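Local coordinates for piwi domain-containing protein (Vanderwaltozyma polyspora, PDB 5THE) that probably binds guide RNA, this chain being the C-terminal lobe, with MID and Piwi domains, of a budding yeast Argonaute crystallised in complex with RNA, at residues Glu98-Met103 / Ser120-Leu125; Ile206-Phe211 / Thr503-Ala508. All blocks are in the same frame, centred on the assembly; numbering follows the deposited sequence.

Interaction 1. Residues Glu98-Met103 / Ser120-Leu125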
loop_
_atom_site.group_PDB
_atom_site.type_symbol
_atom_site.label_atom_id
_atom_site.label_comp_id
_atom_site.label_asym_id
_atom_site.label_seq_id
_atom_site.Cartn_x
_atom_site.Cartn_y
_atom_site.Cartn_z
ATOM N N GLU A 98 10.424 2.904 31.807
ATOM C CA GLU A 98 10.489 3.689 30.582
ATOM C C GLU A 98 9.460 3.209 29.567
ATOM O O GLU A 98 8.828 4.022 28.883
ATOM C CB GLU A 98 11.899 3.653 30.003
ATOM C CG GLU A 98 12.803 4.735 30.588
ATOM C CD GLU A 98 14.237 4.660 30.084
ATOM O OE1 GLU A 98 14.516 3.865 29.162
ATOM O OE2 GLU A 98 15.087 5.402 30.622
ATOM N N LEU A 99 9.249 1.898 29.483
ATOM C CA LEU A 99 8.239 1.382 28.568
ATOM C C LEU A 99 6.832 1.732 29.040
ATOM O O LEU A 99 5.983 2.087 28.225
ATOM C CB LEU A 99 8.403 -0.127 28.398
ATOM C CG LEU A 99 7.419 -0.848 27.474
ATOM C CD1 LEU A 99 7.371 -0.180 26.095
ATOM C CD2 LEU A 99 7.825 -2.326 27.359
ATOM N N ASP A 100 6.565 1.644 30.351
ATOM C CA ASP A 100 5.283 2.104 30.886
ATOM C C ASP A 100 5.027 3.563 30.537
ATOM O O ASP A 100 3.917 3.939 30.123
ATOM C CB ASP A 100 5.253 1.926 32.401
ATOM C CG ASP A 100 5.181 0.483 32.800
ATOM O OD1 ASP A 100 4.531 -0.290 32.063
ATOM O OD2 ASP A 100 5.778 0.115 33.833
ATOM N N ILE A 101 6.041 4.402 30.726
ATOM C CA ILE A 101 5.904 5.820 30.415
ATOM C C ILE A 101 5.611 6.012 28.928
ATOM O O ILE A 101 4.715 6.775 28.549
ATOM C CB ILE A 101 7.168 6.576 30.861
ATOM C CG1 ILE A 101 7.202 6.615 32.394
ATOM C CG2 ILE A 101 7.201 7.971 30.261
ATOM C CD1 ILE A 101 8.560 6.912 32.983
ATOM N N SER A 102 6.347 5.306 28.066
ATOM C CA SER A 102 6.135 5.455 26.627
ATOM C C SER A 102 4.745 4.983 26.217
ATOM O O SER A 102 4.114 5.588 25.347
ATOM C CB SER A 102 7.205 4.692 25.853
ATOM O OG SER A 102 8.449 5.347 25.966
ATOM N N MET A 103 4.254 3.903 26.836
ATOM C CA MET A 103 2.922 3.404 26.518
ATOM C C MET A 103 1.856 4.407 26.931
ATOM O O MET A 103 0.848 4.582 26.236
ATOM C CB MET A 103 2.681 2.064 27.219
ATOM C CG MET A 103 3.512 0.909 26.661
ATOM S SD MET A 103 3.225 0.642 24.902
ATOM C CE MET A 103 1.615 -0.154 24.957
ATOM N N SER A 120 -3.374 -0.380 30.142
ATOM C CA SER A 120 -3.188 -0.719 31.547
ATOM C C SER A 120 -2.550 -2.094 31.730
ATOM O O SER A 120 -1.863 -2.321 32.731
ATOM C CB SER A 120 -4.527 -0.643 32.285
ATOM O OG SER A 120 -5.462 -1.554 31.739
ATOM N N GLY A 121 -2.743 -3.013 30.785
ATOM C CA GLY A 121 -2.056 -4.287 30.858
ATOM C C GLY A 121 -0.551 -4.103 30.954
ATOM O O GLY A 121 0.037 -3.382 30.142
ATOM N N LYS A 122 0.075 -4.726 31.948
ATOM C CA LYS A 122 1.513 -4.585 32.139
ATOM C C LYS A 122 2.272 -5.128 30.926
ATOM O O LYS A 122 1.920 -6.191 30.397
ATOM C CB LYS A 122 1.946 -5.335 33.401
ATOM C CG LYS A 122 3.394 -5.123 33.796
ATOM C CD LYS A 122 3.636 -3.677 34.235
ATOM C CE LYS A 122 5.099 -3.453 34.620
ATOM N NZ LYS A 122 5.395 -2.034 34.982
ATOM N N PRO A 123 3.312 -4.431 30.459
ATOM C CA PRO A 123 4.143 -4.973 29.374
ATOM C C PRO A 123 4.774 -6.310 29.739
ATOM O O PRO A 123 5.151 -6.562 30.885
ATOM C CB PRO A 123 5.216 -3.893 29.177
ATOM C CG PRO A 123 4.534 -2.629 29.587
ATOM C CD PRO A 123 3.634 -3.024 30.749
ATOM N N ILE A 124 4.908 -7.166 28.735
ATOM C CA ILE A 124 5.409 -8.523 28.916
ATOM C C ILE A 124 6.772 -8.638 28.255
ATOM O O ILE A 124 6.945 -8.242 27.095
ATOM C CB ILE A 124 4.432 -9.553 28.338
ATOM C CG1 ILE A 124 3.130 -9.520 29.138
ATOM C CG2 ILE A 124 5.079 -10.929 28.310
ATOM C CD1 ILE A 124 2.058 -10.363 28.541
ATOM N N LEU A 125 7.730 -9.191 28.987
ATOM C CA LEU A 125 9.088 -9.374 28.505
ATOM C C LEU A 125 9.254 -10.795 27.985
ATOM O O LEU A 125 8.926 -11.760 28.682
ATOM C CB LEU A 125 10.101 -9.088 29.619
ATOM C CG LEU A 125 11.569 -9.360 29.268
ATOM C CD1 LEU A 125 12.025 -8.455 28.143
ATOM C CD2 LEU A 125 12.481 -9.167 30.486
#
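In the Rossmann-like MID domain, helix 95-111 rests its Leu99 and Asp100 against Lys122 and Pro123, in the loop that leads into strand 124-127. Leu99 supplies the apolar half: its CD2 methyl lies 3.5 Å from CB of Pro123, the leucine branch and the proline ring running past each other in opposite directions. Asp100 touches both residues of the loop, one with each carboxylate oxygen. Its OD1 sits 3.2 Å from CD of Pro123, while OD2 forms a salt bridge with NZ of Lys122, whose modelled length of 2.5 Å is very short and therefore doubtful. Helix 95-111 is a crossover helix of the parallel MID sheet: it follows strand 77-85 and leads through the short strand 117-118 to 124-127, both parallel to 77-85. Met103, one turn after Leu99, touches Leu79 and Ala81 of strand 77-85. Lys122 starts out pointing away from the helix; a bend at chi2 (67°) turns its otherwise extended chain back, and it meets the carboxylate at about a right angle. Glu96 forms a second salt bridge with the same ammonium group. An alanine in place of Asp100 would remove one carboxylate paired with Lys122, whose tip would probably turn more freely.

Interaction 2. Residues Ile206-Phe211 / Thr503-Ala508; sequences ITDLKF and TCFFKA
Leu209 lies over one face of the Phe505 ring, the two side chains sliding past each other in opposite directions. The CD1 methyl of Leu209 hangs over this face, 4.0 Å from the centroid of the Phe505 ring and 29° off its normal, a CH-pi contact. It is displaced toward the root of the ring, with Leu209 CD1 3.6 Å from Phe505 CG, while CB of Leu209 covers the centre of the same face at 4.1 Å above the plane. Leu209 can lie along the ring because its CG is opposite the backbone N (chi1 -179°). Asp208 approaches the far end of the ring: its CB comes obliquely to within 3.6 Å of Phe505 CZ, and its OD2 stands in the ring plane at the edge. The carboxylate is turned almost perpendicular to the ring, the two planes 85° apart. Its charge is paired elsewhere, OD2 with Arg501 in a salt bridge, and OD1 accepts a hydrogen bond from Asn215, so this buried acid is satisfied on both oxygens. Val538 also touches Phe505. Helix 197-210, which has a wider pi-type turn at 206-210, thus meets the long helix 490-515 in a buried helix-helix contact, consistent with the MID-Piwi interface of Argonautes.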
loop_
_atom_site.group_PDB
_atom_site.type_symbol
_atom_site.label_atom_id
_atom_site.label_comp_id
_atom_site.label_asym_id
_atom_site.label_seq_id
_atom_site.Cartn_x
_atom_site.Cartn_y
_atom_site.Cartn_z
ATOM N N ILE A 206 4.315 -15.882 13.052
ATOM C CA ILE A 206 3.502 -16.393 14.145
ATOM C C ILE A 206 2.228 -15.580 14.290
ATOM O O ILE A 206 1.124 -16.130 14.369
ATOM C CB ILE A 206 4.315 -16.383 15.444
ATOM C CG1 ILE A 206 5.447 -17.415 15.368
ATOM C CG2 ILE A 206 3.424 -16.637 16.628
ATOM C CD1 ILE A 206 6.536 -17.161 16.414
ATOM N N THR A 207 2.362 -14.255 14.334
ATOM C CA THR A 207 1.244 -13.439 14.783
ATOM C C THR A 207 0.254 -13.157 13.658
ATOM O O THR A 207 -0.961 -13.240 13.879
ATOM C CB THR A 207 1.772 -12.149 15.398
ATOM O OG1 THR A 207 2.852 -12.480 16.283
ATOM C CG2 THR A 207 0.675 -11.457 16.191
ATOM N N ASP A 208 0.740 -12.820 12.456
ATOM C CA ASP A 208 -0.169 -12.671 11.318
ATOM C C ASP A 208 -0.650 -14.033 10.841
ATOM O O ASP A 208 -1.852 -14.316 10.800
ATOM C CB ASP A 208 0.502 -11.963 10.134
ATOM C CG ASP A 208 0.923 -10.530 10.413
ATOM O OD1 ASP A 208 0.482 -9.905 11.412
ATOM O OD2 ASP A 208 1.712 -10.024 9.579
ATOM N N LEU A 209 0.291 -14.894 10.457
ATOM C CA LEU A 209 -0.079 -16.054 9.660
ATOM C C LEU A 209 -0.668 -17.171 10.523
ATOM O O LEU A 209 -1.718 -17.728 10.190
ATOM C CB LEU A 209 1.141 -16.523 8.860
ATOM C CG LEU A 209 0.957 -17.723 7.932
ATOM C CD1 LEU A 209 1.899 -17.587 6.776
ATOM C CD2 LEU A 209 1.215 -19.028 8.691
ATOM N N LYS A 210 -0.018 -17.508 11.640
ATOM C CA LYS A 210 -0.540 -18.577 12.485
ATOM C C LYS A 210 -1.793 -18.138 13.245
ATOM O O LYS A 210 -2.822 -18.820 13.197
ATOM C CB LYS A 210 0.544 -19.069 13.451
ATOM C CG LYS A 210 1.638 -19.911 12.781
ATOM C CD LYS A 210 1.025 -20.831 11.723
ATOM C CE LYS A 210 1.628 -22.231 11.730
ATOM N NZ LYS A 210 3.077 -22.204 11.408
ATOM N N PHE A 211 -1.737 -17.001 13.946
ATOM C CA PHE A 211 -2.833 -16.624 14.839
ATOM C C PHE A 211 -3.778 -15.576 14.271
ATOM O O PHE A 211 -4.914 -15.466 14.750
ATOM C CB PHE A 211 -2.288 -16.105 16.174
ATOM C CG PHE A 211 -1.757 -17.182 17.052
ATOM C CD1 PHE A 211 -0.483 -17.687 16.847
ATOM C CD2 PHE A 211 -2.539 -17.712 18.069
ATOM C CE1 PHE A 211 0.008 -18.695 17.646
ATOM C CE2 PHE A 211 -2.057 -18.721 18.876
ATOM C CZ PHE A 211 -0.779 -19.214 18.668
ATOM N N THR A 503 6.778 -12.519 1.637
ATOM C CA THR A 503 8.167 -12.969 1.660
ATOM C C THR A 503 8.635 -13.255 3.085
ATOM O O THR A 503 9.297 -14.271 3.330
ATOM C CB THR A 503 9.051 -11.920 0.986
ATOM O OG1 THR A 503 8.597 -11.718 -0.363
ATOM C CG2 THR A 503 10.505 -12.349 0.968
ATOM N N CYS A 504 8.306 -12.369 4.038
ATOM C CA CYS A 504 8.536 -12.676 5.453
ATOM C C CYS A 504 8.022 -14.063 5.810
ATOM O O CYS A 504 8.722 -14.854 6.455
ATOM C CB CYS A 504 7.848 -11.644 6.350
ATOM S SG CYS A 504 8.481 -9.984 6.204
ATOM N N PHE A 505 6.778 -14.364 5.421
ATOM C CA PHE A 505 6.193 -15.656 5.756
ATOM C C PHE A 505 6.988 -16.786 5.115
ATOM O O PHE A 505 7.282 -17.796 5.762
ATOM C CB PHE A 505 4.735 -15.725 5.296
ATOM C CG PHE A 505 3.837 -14.691 5.912
ATOM C CD1 PHE A 505 4.128 -14.127 7.143
ATOM C CD2 PHE A 505 2.682 -14.294 5.246
ATOM C CE1 PHE A 505 3.282 -13.177 7.706
ATOM C CE2 PHE A 505 1.823 -13.351 5.802
ATOM C CZ PHE A 505 2.126 -12.795 7.038
ATOM N N PHE A 506 7.332 -16.633 3.828
ATOM C CA PHE A 506 8.098 -17.663 3.134
ATOM C C PHE A 506 9.429 -17.904 3.833
ATOM O O PHE A 506 9.807 -19.054 4.107
ATOM C CB PHE A 506 8.319 -17.251 1.679
ATOM C CG PHE A 506 9.076 -18.271 0.857
ATOM C CD1 PHE A 506 10.456 -18.382 0.950
ATOM C CD2 PHE A 506 8.405 -19.093 -0.028
ATOM C CE1 PHE A 506 11.146 -19.307 0.197
ATOM C CE2 PHE A 506 9.093 -20.017 -0.788
ATOM C CZ PHE A 506 10.460 -20.125 -0.672
ATOM N N LYS A 507 10.129 -16.815 4.159
ATOM C CA LYS A 507 11.458 -16.904 4.756
ATOM C C LYS A 507 11.417 -17.474 6.171
ATOM O O LYS A 507 12.326 -18.216 6.566
ATOM C CB LYS A 507 12.119 -15.524 4.749
ATOM C CG LYS A 507 12.646 -15.107 3.384
ATOM C CD LYS A 507 13.048 -13.623 3.359
ATOM C CE LYS A 507 13.979 -13.261 4.502
ATOM N NZ LYS A 507 15.346 -13.805 4.310
ATOM N N ALA A 508 10.397 -17.127 6.959
ATOM C CA ALA A 508 10.349 -17.603 8.341
ATOM C C ALA A 508 10.168 -19.115 8.437
ATOM O O ALA A 508 10.503 -19.704 9.469
ATOM C CB ALA A 508 9.220 -16.915 9.108
#

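In the fold
Interaction 1 lies near the periphery of the lobe and interaction 2 deeper, their centres 25 Å apart; they do not touch. Both involve helices next to the parallel sheet of the MID domain, but different ones: 98-103 packs locally, against a loop only 17 residues further along, whereas 206-211 meets a helix almost 300 residues later in sequence. The chemistry follows the setting. In the partly buried interaction 1 a salt bridge flanks an aliphatic patch; the buried interaction 2 has no polar bond across it, and Asp208 touches the ring while its carboxylate oxygens bond to residues beyond the two segments. Interaction 2 also lies nearer the bound nucleic acid, about 7 Å between nearest atoms against about 12 Å.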